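Local structure of glycerate kinase, putative (Thermotoga maritima, 2B8N) at residues Asp50-Val55 with Lys74-Gly79; Arg63-Ala68 with Leu130-Gly135; Ser158-Ser163 with Glu230-Glu235; Arg174-Gln179 with Trp216-Thr221; Ser301-Val306 with Ala317-Gly322. The protein catalyses the magnesium- and ATP-dependent phosphorylation of D-glycerate to 2-phosphoglycerate, a step in the degradation of serine through 3-hydroxypyruvate. All coordinates share one frame; numbering follows the deposited sequence.

Interaction 1 of 5, residues Asp50-Val55 with Lys74-Gly79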
# COMPACT_ATOMS: atom_id res chain seq x y z
N ASP A 50 7.63 26.58 -3.27
CA ASP A 50 8.51 27.35 -4.13
C ASP A 50 9.93 26.80 -4.07
O ASP A 50 10.31 26.14 -3.08
CB ASP A 50 8.52 28.80 -3.66
CG ASP A 50 7.25 29.53 -4.01
OD1 ASP A 50 6.92 29.59 -5.22
OD2 ASP A 50 6.58 30.06 -3.09
N ARG A 51 10.72 27.09 -5.12
CA ARG A 51 12.13 26.68 -5.16
C ARG A 51 12.29 25.18 -4.94
O ARG A 51 13.06 24.76 -4.07
CB ARG A 51 12.93 27.41 -4.07
CG ARG A 51 12.93 28.90 -4.16
CD ARG A 51 13.81 29.47 -3.08
NE ARG A 51 14.77 30.40 -3.66
CZ ARG A 51 16.07 30.19 -3.84
NH1 ARG A 51 16.65 29.06 -3.45
NH2 ARG A 51 16.81 31.13 -4.41
N VAL A 52 11.55 24.38 -5.72
CA VAL A 52 11.32 22.96 -5.46
C VAL A 52 12.31 22.08 -6.24
O VAL A 52 12.54 22.29 -7.44
CB VAL A 52 9.80 22.57 -5.77
CG1 VAL A 52 9.53 21.10 -5.55
CG2 VAL A 52 8.81 23.41 -4.95
N ILE A 53 12.92 21.13 -5.53
CA ILE A 53 13.58 19.99 -6.13
C ILE A 53 12.65 18.82 -5.86
O ILE A 53 12.36 18.50 -4.72
CB ILE A 53 14.99 19.73 -5.53
CG1 ILE A 53 15.98 20.82 -5.98
CG2 ILE A 53 15.52 18.35 -5.96
CD1 ILE A 53 15.73 22.19 -5.42
N LEU A 54 12.18 18.19 -6.92
CA LEU A 54 11.19 17.12 -6.82
C LEU A 54 11.92 15.78 -6.87
O LEU A 54 12.71 15.52 -7.80
CB LEU A 54 10.15 17.25 -7.94
CG LEU A 54 9.08 16.18 -8.19
CD1 LEU A 54 7.93 16.76 -9.06
CD2 LEU A 54 9.67 14.90 -8.84
N VAL A 55 11.68 14.96 -5.84
CA VAL A 55 12.17 13.59 -5.76
C VAL A 55 10.98 12.65 -5.54
O VAL A 55 10.27 12.72 -4.51
CB VAL A 55 13.20 13.44 -4.61
CG1 VAL A 55 13.65 11.97 -4.49
CG2 VAL A 55 14.41 14.35 -4.85
N LYS A 74 7.62 25.52 -13.67
CA LYS A 74 9.04 25.93 -13.56
C LYS A 74 9.52 26.31 -12.13
O LYS A 74 10.71 26.60 -11.94
CB LYS A 74 9.37 27.02 -14.57
CG LYS A 74 9.33 26.50 -16.02
CD LYS A 74 10.59 25.66 -16.38
CE LYS A 74 10.26 24.37 -17.16
NZ LYS A 74 9.75 23.30 -16.25
N LYS A 75 8.60 26.29 -11.15
CA LYS A 75 8.96 26.37 -9.74
C LYS A 75 9.71 25.13 -9.33
O LYS A 75 10.39 25.15 -8.30
CB LYS A 75 7.72 26.49 -8.85
CG LYS A 75 6.90 27.72 -9.08
CD LYS A 75 5.56 27.59 -8.40
CE LYS A 75 4.97 28.94 -8.15
NZ LYS A 75 3.52 28.83 -8.06
N ILE A 76 9.55 24.03 -10.08
CA ILE A 76 10.46 22.90 -9.97
C ILE A 76 11.69 23.18 -10.84
O ILE A 76 11.60 23.39 -12.06
CB ILE A 76 9.84 21.55 -10.38
CG1 ILE A 76 8.73 21.10 -9.41
CG2 ILE A 76 10.94 20.44 -10.44
CD1 ILE A 76 7.66 20.23 -10.09
N ARG A 77 12.84 23.17 -10.18
CA ARG A 77 14.11 23.46 -10.78
C ARG A 77 14.77 22.19 -11.31
O ARG A 77 15.49 22.24 -12.28
CB ARG A 77 14.98 24.15 -9.75
CG ARG A 77 14.28 25.40 -9.28
CD ARG A 77 15.08 26.22 -8.33
NE ARG A 77 14.65 27.61 -8.42
CZ ARG A 77 15.33 28.65 -7.95
NH1 ARG A 77 16.50 28.49 -7.33
NH2 ARG A 77 14.83 29.87 -8.12
N LYS A 78 14.50 21.07 -10.65
CA LYS A 78 15.03 19.76 -11.03
C LYS A 78 14.06 18.69 -10.53
O LYS A 78 13.50 18.82 -9.44
CB LYS A 78 16.42 19.53 -10.42
CG LYS A 78 17.50 19.13 -11.45
CD LYS A 78 17.25 17.74 -12.07
CE LYS A 78 17.11 17.78 -13.63
NZ LYS A 78 15.68 17.99 -14.11
N GLY A 79 13.85 17.67 -11.34
CA GLY A 79 13.02 16.54 -10.96
C GLY A 79 13.70 15.21 -11.28
O GLY A 79 14.41 15.07 -12.29
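Val52 grips the neighbouring strand with both of its backbone polar atoms: its N donates to Lys75 O at 2.9 Å, and its O accepts from Arg77 N at 2.9 Å. Because the two partners flank Ile76, the pairing is that of parallel strands. Leu54 N continues it with a 2.9 Å bond to Lys78 O. The N-H directions of all three bonds lie within about 15° of straight. Between Val52 and Leu54 there is one residue, but between Ile76 and Gly79 there are two, and the extra residue is taken up where Arg77 has a helix-like psi of -31°. Arg51, Ile53 and Val55 turn their backbone polar groups to strand 128-133, so 52-55 is bonded on both flanks, as an inner strand should be. Helix 61-72 links the strands into a beta-alpha-beta unit, and its Leu72, Ala65 and Ala68 cover the face carrying Val52 and Leu54. Branched, apolar residues suit that face: Val52 CG1 meets Ile76 CG1 at 3.9 Å, and Leu54 CD1 meets Ile76 CD1 at 3.6 Å. Near the start of the strands like charges approach: Arg77 NH1 lies 3.7 Å above the Arg51 guanidinium plane, displaced toward its rim, the planes 48° apart. A salt bridge from Arg51 NH1 to Asp127 probably offsets the Arg51 charge. Asp50 OD1 touches Lys75 CE at 3.6 Å but stays 4.5 Å from Lys75 NZ. Across this contact, directional bonding thus comes from the backbone alone, and the charged groups meet without a salt bridge between the segments.

Interaction 2 of 5, residues Arg63-Ala68 with Leu130-Gly135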
# COMPACT_ATOMS: atom_id res chain seq x y z
N ARG A 63 3.49 8.86 -12.03
CA ARG A 63 2.25 9.63 -12.16
C ARG A 63 2.14 10.74 -11.10
O ARG A 63 1.61 11.83 -11.37
CB ARG A 63 1.01 8.73 -12.16
CG ARG A 63 1.04 7.71 -13.29
CD ARG A 63 -0.13 7.80 -14.28
NE ARG A 63 0.26 8.38 -15.58
CZ ARG A 63 -0.41 8.24 -16.73
NH1 ARG A 63 -1.54 7.55 -16.78
NH2 ARG A 63 0.04 8.80 -17.85
N MSE A 64 2.68 10.49 -9.92
CA MSE A 64 2.74 11.52 -8.88
C MSE A 64 3.64 12.68 -9.33
O MSE A 64 3.31 13.85 -9.09
CB MSE A 64 3.25 10.93 -7.57
CG MSE A 64 2.33 9.92 -6.93
SE MSE A 64 3.02 9.34 -5.18
CE MSE A 64 2.84 10.97 -4.09
N ALA A 65 4.78 12.37 -9.97
CA ALA A 65 5.67 13.42 -10.47
C ALA A 65 4.96 14.24 -11.55
O ALA A 65 4.91 15.46 -11.47
CB ALA A 65 6.96 12.83 -11.01
N LYS A 66 4.40 13.58 -12.55
CA LYS A 66 3.66 14.27 -13.59
C LYS A 66 2.59 15.22 -13.05
O LYS A 66 2.42 16.32 -13.58
CB LYS A 66 2.99 13.28 -14.54
CG LYS A 66 2.16 13.95 -15.62
CD LYS A 66 1.70 12.96 -16.67
CE LYS A 66 0.65 13.58 -17.58
NZ LYS A 66 -0.61 13.83 -16.84
N ALA A 67 1.84 14.79 -12.03
CA ALA A 67 0.79 15.63 -11.45
C ALA A 67 1.35 16.87 -10.71
O ALA A 67 0.78 17.94 -10.78
CB ALA A 67 -0.12 14.81 -10.53
N ALA A 68 2.48 16.72 -10.03
CA ALA A 68 3.18 17.82 -9.37
C ALA A 68 3.72 18.84 -10.36
O ALA A 68 3.68 20.05 -10.11
CB ALA A 68 4.31 17.27 -8.54
N LEU A 130 10.43 18.35 -2.56
CA LEU A 130 9.09 17.79 -2.65
C LEU A 130 9.23 16.28 -2.80
O LEU A 130 9.55 15.79 -3.89
CB LEU A 130 8.35 18.43 -3.84
CG LEU A 130 7.02 17.75 -4.20
CD1 LEU A 130 6.08 17.72 -2.97
CD2 LEU A 130 6.36 18.40 -5.45
N PHE A 131 9.03 15.56 -1.70
CA PHE A 131 9.29 14.13 -1.64
C PHE A 131 8.02 13.34 -1.88
O PHE A 131 7.18 13.23 -1.00
CB PHE A 131 9.92 13.79 -0.30
CG PHE A 131 10.52 12.41 -0.21
CD1 PHE A 131 11.19 11.84 -1.29
CD2 PHE A 131 10.42 11.68 0.96
CE1 PHE A 131 11.74 10.56 -1.20
CE2 PHE A 131 10.97 10.41 1.07
CZ PHE A 131 11.63 9.84 -0.02
N LEU A 132 7.87 12.82 -3.10
CA LEU A 132 6.65 12.09 -3.52
C LEU A 132 6.87 10.60 -3.35
O LEU A 132 7.66 9.97 -4.10
CB LEU A 132 6.32 12.42 -4.99
CG LEU A 132 6.12 13.90 -5.32
CD1 LEU A 132 6.12 14.14 -6.82
CD2 LEU A 132 4.86 14.43 -4.69
N LEU A 133 6.21 10.03 -2.35
CA LEU A 133 6.52 8.66 -1.93
C LEU A 133 5.34 7.71 -2.05
O LEU A 133 4.22 8.04 -1.63
CB LEU A 133 7.07 8.69 -0.50
CG LEU A 133 7.68 7.42 0.11
CD1 LEU A 133 8.87 6.87 -0.67
CD2 LEU A 133 8.08 7.73 1.54
N SER A 134 5.60 6.54 -2.63
CA SER A 134 4.65 5.42 -2.69
C SER A 134 5.37 4.10 -2.39
O SER A 134 6.56 4.12 -2.08
CB SER A 134 3.95 5.36 -4.07
OG SER A 134 4.85 5.64 -5.12
N GLY A 135 4.66 2.97 -2.48
CA GLY A 135 5.21 1.62 -2.19
C GLY A 135 6.49 1.22 -2.90
O GLY A 135 6.78 1.69 -4.00
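Met64, present as selenomethionine, runs past Leu132 in the opposite direction, and its methyl CE comes to rest 3.9 Å from Leu132 CB. With CG anti to the carbonyl carbon (chi1 -66°) the chain leaves the helix toward the strand, and the bend at chi3 of 68° lays CE over the backbone, 3.9 Å from Leu133 N. The SE atom lies 4.1 Å from Ser134 OG. A long, unbranched and flexible side chain suits this place, since it can follow the relief of the strand. Leu132 answers by sending CD1 up against the helix itself, 3.6 Å from Met64 O and 3.7 Å from Ala65 CA. Such an approach to the main chain is possible because small residues line this side: Ala68 CB touches the same Leu132 CD1 and also lies 3.9 Å from Leu130 CD2. Helix 61-72 is the connection of the beta-alpha-beta unit that follows strand 52-57, and here it reaches one strand further, onto 128-133 in the same parallel sheet; the two short axes run at 143° and 9.0 Å apart. The contact has no hydrogen bond across it and every touching residue is buried. Leu54 and Ala56, on the neighbouring strand 52-57, touch Leu132. From the helical layer, Pro36 touches Met64, and Leu44 reaches both Ala68 and Leu130. The polar end of Ser134 is held by the chain just ahead of the helix, where its OG is hydrogen-bonded to Ala60 N.

Interaction 3 of 5, residues Ser158-Ser163 with Glu230-Glu235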
# COMPACT_ATOMS: atom_id res chain seq x y z
N SER A 158 17.43 -11.39 4.69
CA SER A 158 16.89 -12.71 4.44
C SER A 158 17.16 -13.62 5.65
O SER A 158 16.29 -14.39 6.08
CB SER A 158 17.51 -13.27 3.16
OG SER A 158 16.86 -14.46 2.75
N ALA A 159 18.36 -13.52 6.21
CA ALA A 159 18.71 -14.25 7.41
C ALA A 159 17.76 -13.90 8.53
O ALA A 159 17.34 -14.77 9.30
CB ALA A 159 20.13 -13.90 7.84
N LEU A 160 17.44 -12.61 8.65
CA LEU A 160 16.57 -12.15 9.73
C LEU A 160 15.12 -12.63 9.56
O LEU A 160 14.52 -13.15 10.52
CB LEU A 160 16.65 -10.64 9.89
CG LEU A 160 17.85 -10.12 10.69
CD1 LEU A 160 17.92 -8.60 10.57
CD2 LEU A 160 17.78 -10.50 12.17
N LEU A 161 14.58 -12.47 8.35
CA LEU A 161 13.27 -13.03 8.01
C LEU A 161 13.19 -14.52 8.33
O LEU A 161 12.33 -14.99 9.09
CB LEU A 161 12.99 -12.85 6.53
CG LEU A 161 12.71 -11.39 6.16
CD1 LEU A 161 13.05 -11.13 4.69
CD2 LEU A 161 11.26 -11.05 6.50
N LYS A 162 14.12 -15.28 7.77
CA LYS A 162 14.12 -16.71 7.99
C LYS A 162 14.17 -17.03 9.49
O LYS A 162 13.51 -17.96 9.94
CB LYS A 162 15.25 -17.40 7.23
CG LYS A 162 15.01 -17.48 5.73
CD LYS A 162 16.00 -18.40 5.06
CE LYS A 162 15.82 -18.40 3.55
NZ LYS A 162 16.06 -17.05 2.97
N SER A 163 14.92 -16.24 10.25
CA SER A 163 15.06 -16.49 11.69
C SER A 163 13.84 -16.03 12.48
O SER A 163 13.79 -16.24 13.68
CB SER A 163 16.29 -15.78 12.25
OG SER A 163 17.46 -16.33 11.69
N GLU A 230 22.75 -10.23 17.38
CA GLU A 230 23.14 -11.18 18.41
C GLU A 230 21.93 -12.04 18.77
O GLU A 230 22.05 -13.25 18.85
CB GLU A 230 23.70 -10.47 19.65
CG GLU A 230 23.34 -11.12 20.99
CD GLU A 230 23.92 -10.39 22.20
OE1 GLU A 230 25.16 -10.47 22.39
OE2 GLU A 230 23.13 -9.75 22.95
N LYS A 231 20.77 -11.42 18.97
CA LYS A 231 19.57 -12.18 19.36
C LYS A 231 19.27 -13.33 18.41
O LYS A 231 18.92 -14.42 18.86
CB LYS A 231 18.34 -11.28 19.49
CG LYS A 231 17.14 -11.99 20.14
CD LYS A 231 16.06 -10.99 20.60
CE LYS A 231 14.66 -11.59 20.50
NZ LYS A 231 14.29 -11.75 19.07
N TYR A 232 19.40 -13.10 17.10
CA TYR A 232 19.11 -14.15 16.12
C TYR A 232 20.36 -14.88 15.63
O TYR A 232 20.31 -15.64 14.66
CB TYR A 232 18.29 -13.56 14.95
CG TYR A 232 16.94 -13.04 15.41
CD1 TYR A 232 15.88 -13.91 15.62
CD2 TYR A 232 16.73 -11.69 15.68
CE1 TYR A 232 14.65 -13.47 16.06
CE2 TYR A 232 15.50 -11.23 16.11
CZ TYR A 232 14.47 -12.14 16.31
OH TYR A 232 13.24 -11.72 16.73
N GLY A 233 21.49 -14.65 16.30
CA GLY A 233 22.76 -15.29 15.97
C GLY A 233 23.25 -15.05 14.55
O GLY A 233 23.82 -15.95 13.95
N ILE A 234 23.03 -13.86 14.00
CA ILE A 234 23.48 -13.59 12.64
C ILE A 234 24.88 -12.97 12.64
O ILE A 234 25.08 -11.85 13.11
CB ILE A 234 22.47 -12.71 11.89
CG1 ILE A 234 21.17 -13.50 11.69
CG2 ILE A 234 23.03 -12.28 10.53
CD1 ILE A 234 19.93 -12.66 11.58
N GLU A 235 25.85 -13.73 12.13
CA GLU A 235 27.24 -13.29 12.05
C GLU A 235 27.39 -12.18 10.98
O GLU A 235 26.75 -12.24 9.93
CB GLU A 235 28.16 -14.48 11.76
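Ser163 and Tyr232 bring their CA atoms to 6.4 Å where two helices terminate, 222-231 doing so through a Schellman motif in which Gly233 N bonds to Glu230 O, Ile234 N bonds to Leu229 O, and Gly233 takes the positive phi (58°) that a residue without a side chain adopts easily. This turn presents Tyr232 and Ile234, on either side of the glycine in sequence, to the end of helix 150-162. The Tyr232 ring is touched at two places. Leu160 CD2 approaches CD2 of the ring obliquely at 3.9 Å, the two side chains crossing at about a right angle, and Ser163 O comes obliquely to 3.7 Å from Tyr232 CD1. Ser163 CB also packs on that ring carbon. Ile234 reaches out with CD1, which rests 3.9 Å from Ala159 CB; the model places it closer still to Leu160, at a separation too short to be trusted. Alanine suits the position facing this methyl because it presents only a small CB there. Ser163 turns its hydroxyl back with OG anti to the carbonyl carbon (chi1 -65°), donating to Ala159 O at 2.9 Å. That carbonyl also accepts from Ser163 N, and the two donors reach it from opposite faces of its plane. Beyond the ring, Tyr232 OH is hydrogen-bonded to Glu169 of helix 167-175, the helix on which Leu160 also packs. With no hydrogen bond joining the two segments, their cohesion rests on apolar contact, while the polar groups bond within each helix end or, for Tyr232 OH, to helix 167-175.

Interaction 4 of 5, residues Arg174-Gln179 with Trp216-Thr221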
# COMPACT_ATOMS: atom_id res chain seq x y z
N ARG A 174 18.22 -2.39 9.47
CA ARG A 174 18.33 -1.76 8.13
C ARG A 174 18.64 -0.28 8.18
O ARG A 174 19.39 0.20 7.33
CB ARG A 174 17.07 -2.00 7.26
CG ARG A 174 17.06 -3.34 6.52
CD ARG A 174 18.31 -3.56 5.65
NE ARG A 174 18.30 -2.78 4.41
CZ ARG A 174 17.62 -3.11 3.31
NH1 ARG A 174 16.88 -4.20 3.28
NH2 ARG A 174 17.66 -2.35 2.22
N LYS A 175 18.06 0.44 9.14
CA LYS A 175 18.25 1.89 9.24
C LYS A 175 19.70 2.23 9.60
O LYS A 175 20.23 3.28 9.21
CB LYS A 175 17.27 2.49 10.28
CG LYS A 175 15.79 2.44 9.86
CD LYS A 175 14.80 3.02 10.91
CE LYS A 175 14.59 2.15 12.15
NZ LYS A 175 13.65 2.82 13.14
N HIS A 176 20.35 1.31 10.33
CA HIS A 176 21.70 1.52 10.78
C HIS A 176 22.76 1.02 9.76
O HIS A 176 23.97 1.06 10.03
CB HIS A 176 21.87 0.89 12.18
CG HIS A 176 21.25 1.68 13.29
ND1 HIS A 176 19.93 1.55 13.66
CD2 HIS A 176 21.78 2.63 14.11
CE1 HIS A 176 19.67 2.38 14.66
NE2 HIS A 176 20.77 3.05 14.94
N LEU A 177 22.30 0.56 8.59
CA LEU A 177 23.20 0.16 7.50
C LEU A 177 23.13 1.06 6.25
O LEU A 177 23.73 0.74 5.23
CB LEU A 177 22.87 -1.29 7.09
CG LEU A 177 23.17 -2.39 8.14
CD1 LEU A 177 22.73 -3.74 7.63
CD2 LEU A 177 24.63 -2.43 8.49
N SER A 178 22.43 2.20 6.35
CA SER A 178 21.95 2.94 5.18
C SER A 178 22.26 4.44 5.21
O SER A 178 22.31 5.04 6.25
CB SER A 178 20.45 2.73 5.06
OG SER A 178 19.90 3.49 4.01
N GLN A 179 22.45 5.03 4.03
CA GLN A 179 22.70 6.46 3.93
C GLN A 179 21.39 7.26 3.80
O GLN A 179 21.41 8.50 3.85
CB GLN A 179 23.60 6.76 2.73
CG GLN A 179 25.02 6.24 2.86
CD GLN A 179 26.00 6.78 1.80
OE1 GLN A 179 26.08 7.98 1.55
NE2 GLN A 179 26.75 5.88 1.20
N TRP A 216 12.03 10.38 8.57
CA TRP A 216 11.39 10.16 9.87
C TRP A 216 12.45 9.82 10.89
O TRP A 216 13.32 9.01 10.59
CB TRP A 216 10.39 9.01 9.81
CG TRP A 216 9.51 8.98 11.04
CD1 TRP A 216 9.62 8.14 12.12
CD2 TRP A 216 8.39 9.81 11.30
NE1 TRP A 216 8.63 8.41 13.04
CE2 TRP A 216 7.87 9.44 12.56
CE3 TRP A 216 7.79 10.85 10.59
CZ2 TRP A 216 6.78 10.07 13.12
CZ3 TRP A 216 6.72 11.47 11.13
CH2 TRP A 216 6.21 11.09 12.40
N PRO A 217 12.37 10.41 12.10
CA PRO A 217 13.44 10.12 13.04
C PRO A 217 13.47 8.64 13.45
O PRO A 217 12.42 7.96 13.48
CB PRO A 217 13.12 11.04 14.24
CG PRO A 217 11.69 11.21 14.19
CD PRO A 217 11.36 11.28 12.71
N ASP A 218 14.67 8.16 13.76
CA ASP A 218 14.90 6.76 14.14
C ASP A 218 15.13 6.69 15.63
O ASP A 218 16.20 7.08 16.11
CB ASP A 218 16.11 6.20 13.38
CG ASP A 218 16.46 4.77 13.78
OD1 ASP A 218 15.66 4.09 14.46
OD2 ASP A 218 17.56 4.31 13.41
N SER A 219 14.13 6.19 16.36
CA SER A 219 14.24 6.10 17.83
C SER A 219 15.19 4.97 18.27
O SER A 219 15.75 5.02 19.37
CB SER A 219 12.87 5.97 18.48
OG SER A 219 12.30 4.70 18.23
N SER A 220 15.39 3.97 17.42
CA SER A 220 16.31 2.87 17.76
C SER A 220 17.77 3.31 17.71
O SER A 220 18.14 4.23 17.00
CB SER A 220 16.11 1.67 16.86
OG SER A 220 16.68 1.86 15.58
N THR A 221 18.60 2.58 18.44
CA THR A 221 20.00 2.92 18.62
C THR A 221 20.90 1.90 17.92
O THR A 221 20.45 0.83 17.49
CB THR A 221 20.36 2.99 20.15
OG1 THR A 221 20.39 1.69 20.72
CG2 THR A 221 19.33 3.80 20.89
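Lys175 NZ forms a salt bridge with Asp218 OD1 at 2.7 Å, meeting the oxygen from above the carboxylate plane. The same OD1 closes an Asx turn by accepting from Ser220 N at 3.0 Å, and it takes a third bond, on its syn lone pair, from Ser220 OG at 2.7 Å. An aspartate fits here because its short side chain can bond to the backbone two residues on and still face a lysine. The other oxygen, OD2, is hydrogen-bonded to Thr248, so both ends of the buried carboxylate are held. Lys175 reaches it by a bend at chi3 (-73°), which brings CD and CE alongside the carboxylate. Next to it, His176 comes off the end of helix 167-175 and packs against the loop that leads into helix 222-231. Its ring is fixed by two hydrogen bonds, ND1 with Thr172 O and NE2 with Glu247, and is turned 65° from the Asp218 carboxylate. At the ring edge CE1 lies 3.2 Å from Ser220 OG. Over one face is the carbonyl of Thr221, the N-cap residue of helix 222-231, with Thr221 O 3.4 Å from His176 NE2 at an angle too poor for a hydrogen bond.

Interaction 5 of 5, residues Ser301-Val306 with Ala317-Gly322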
# COMPACT_ATOMS: atom_id res chain seq x y z
N SER A 301 -22.33 -11.83 8.64
CA SER A 301 -23.18 -11.81 9.84
C SER A 301 -23.74 -10.44 10.10
O SER A 301 -24.87 -10.33 10.57
CB SER A 301 -22.42 -12.25 11.09
OG SER A 301 -21.89 -13.55 10.96
N ILE A 302 -22.94 -9.40 9.82
CA ILE A 302 -23.42 -8.01 9.94
C ILE A 302 -24.49 -7.72 8.88
O ILE A 302 -25.53 -7.15 9.20
CB ILE A 302 -22.29 -6.97 9.86
CG1 ILE A 302 -21.23 -7.22 10.94
CG2 ILE A 302 -22.82 -5.54 10.03
CD1 ILE A 302 -19.96 -6.35 10.76
N MSE A 303 -24.27 -8.16 7.65
CA MSE A 303 -25.27 -7.98 6.58
C MSE A 303 -26.62 -8.64 6.93
O MSE A 303 -27.69 -8.09 6.62
CB MSE A 303 -24.73 -8.48 5.24
CG MSE A 303 -23.52 -7.65 4.78
SE MSE A 303 -22.50 -8.30 3.26
CE MSE A 303 -23.83 -8.26 1.95
N LYS A 304 -26.57 -9.80 7.58
CA LYS A 304 -27.79 -10.50 8.00
C LYS A 304 -28.50 -9.73 9.11
O LYS A 304 -29.73 -9.71 9.18
CB LYS A 304 -27.48 -11.93 8.47
CG LYS A 304 -26.75 -12.83 7.44
CD LYS A 304 -26.96 -14.30 7.74
CE LYS A 304 -25.68 -15.07 7.82
NZ LYS A 304 -25.82 -16.21 8.80
N GLU A 305 -27.73 -9.06 9.96
CA GLU A 305 -28.34 -8.26 11.00
C GLU A 305 -29.12 -7.10 10.37
O GLU A 305 -30.25 -6.81 10.78
CB GLU A 305 -27.29 -7.74 11.98
CG GLU A 305 -27.85 -7.32 13.34
CD GLU A 305 -28.45 -8.47 14.16
OE1 GLU A 305 -28.17 -9.67 13.88
OE2 GLU A 305 -29.22 -8.14 15.09
N VAL A 306 -28.52 -6.45 9.39
CA VAL A 306 -29.16 -5.35 8.69
C VAL A 306 -30.38 -5.85 7.94
O VAL A 306 -31.46 -5.25 8.03
CB VAL A 306 -28.21 -4.69 7.68
CG1 VAL A 306 -28.98 -3.86 6.67
CG2 VAL A 306 -27.17 -3.84 8.42
N ALA A 317 -28.97 -0.06 3.05
CA ALA A 317 -27.74 0.16 3.84
C ALA A 317 -26.50 -0.15 3.03
O ALA A 317 -26.55 -0.99 2.14
CB ALA A 317 -27.75 -0.67 5.15
N ALA A 318 -25.42 0.55 3.36
CA ALA A 318 -24.11 0.31 2.80
C ALA A 318 -23.09 0.27 3.94
O ALA A 318 -22.81 1.29 4.57
CB ALA A 318 -23.74 1.38 1.80
N LEU A 319 -22.55 -0.93 4.20
CA LEU A 319 -21.53 -1.14 5.22
C LEU A 319 -20.18 -1.09 4.54
O LEU A 319 -19.96 -1.81 3.57
CB LEU A 319 -21.72 -2.52 5.85
CG LEU A 319 -23.04 -2.82 6.54
CD1 LEU A 319 -23.10 -4.28 6.82
CD2 LEU A 319 -23.18 -2.05 7.84
N ILE A 320 -19.25 -0.28 5.06
CA ILE A 320 -17.91 -0.13 4.44
C ILE A 320 -16.77 -0.65 5.33
O ILE A 320 -16.67 -0.30 6.52
CB ILE A 320 -17.61 1.36 4.02
CG1 ILE A 320 -18.58 1.83 2.92
CG2 ILE A 320 -16.13 1.54 3.54
CD1 ILE A 320 -19.59 2.80 3.39
N PHE A 321 -15.90 -1.47 4.73
CA PHE A 321 -14.72 -2.03 5.42
C PHE A 321 -13.43 -1.83 4.62
O PHE A 321 -13.39 -1.93 3.39
CB PHE A 321 -14.92 -3.52 5.69
CG PHE A 321 -16.25 -3.87 6.32
CD1 PHE A 321 -17.37 -4.02 5.54
CD2 PHE A 321 -16.37 -4.08 7.69
CE1 PHE A 321 -18.60 -4.36 6.11
CE2 PHE A 321 -17.60 -4.41 8.26
CZ PHE A 321 -18.71 -4.55 7.48
N GLY A 322 -12.36 -1.52 5.35
CA GLY A 322 -11.03 -1.37 4.77
C GLY A 322 -10.00 -2.03 5.65
O GLY A 322 -10.19 -2.12 6.86
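Ala317, at the start of its strand, meets the helix through its single methyl: CB lies 3.7 Å from Val306 CG1, which points there because it stands anti to the backbone N (chi1 163°). A small residue lets the beta-branched valine come close to the strand. Ala318 belongs to the other face of the sheet and packs on helix 263-276. Leu319 makes the broadest contact. Its CD1 touches Ile302 CG2 at 3.5 Å, Met303 CG at 4.0 Å and, more loosely, Val306 CG2 at 4.4 Å, so one methyl sits among three side chains, two adjacent on the helix and one about a turn further along. Met303 is present as selenomethionine. Ile320, like Ala318, faces helix 263-276. Phe321 then offers the edge of its ring, where Ile302 CD1 lies near the ring plane and 3.9 Å from both CZ and CE2. No hydrogen bond crosses; the strand spends its backbone bonds on neighbours 280-285 and 422-428. Helix 301-306 runs at 159° to the strand, 10.1 Å away between short axes. Helix 292-309 connects the adjacent parallel strands 280-285 and 317-323, and this apolar packing of helix on sheet is characteristic of a beta-alpha-beta crossover in a layered alpha/beta domain.

Interactions 1 and 2 share the parallel sheet and helix 61-72, and they touch directly where strands 52-57 and 128-133 pair; the first is mainly backbone bonding running out to charged side chains at the surface, the second wholly buried apolar packing. Interaction 5 repeats that helix-on-sheet chemistry in the mixed sheet, about 35 Å from interaction 2 between centres and on the opposite side of the chain's centre. Interactions 3 and 4 lie in the helical region, about 18 Å apart between centres. Interaction 3, at the surface, brings two helix ends together through apolar groups, whereas interaction 4, buried, sets a helix end against the loop leading into helix 222-231 through a salt bridge and hydrogen bonds.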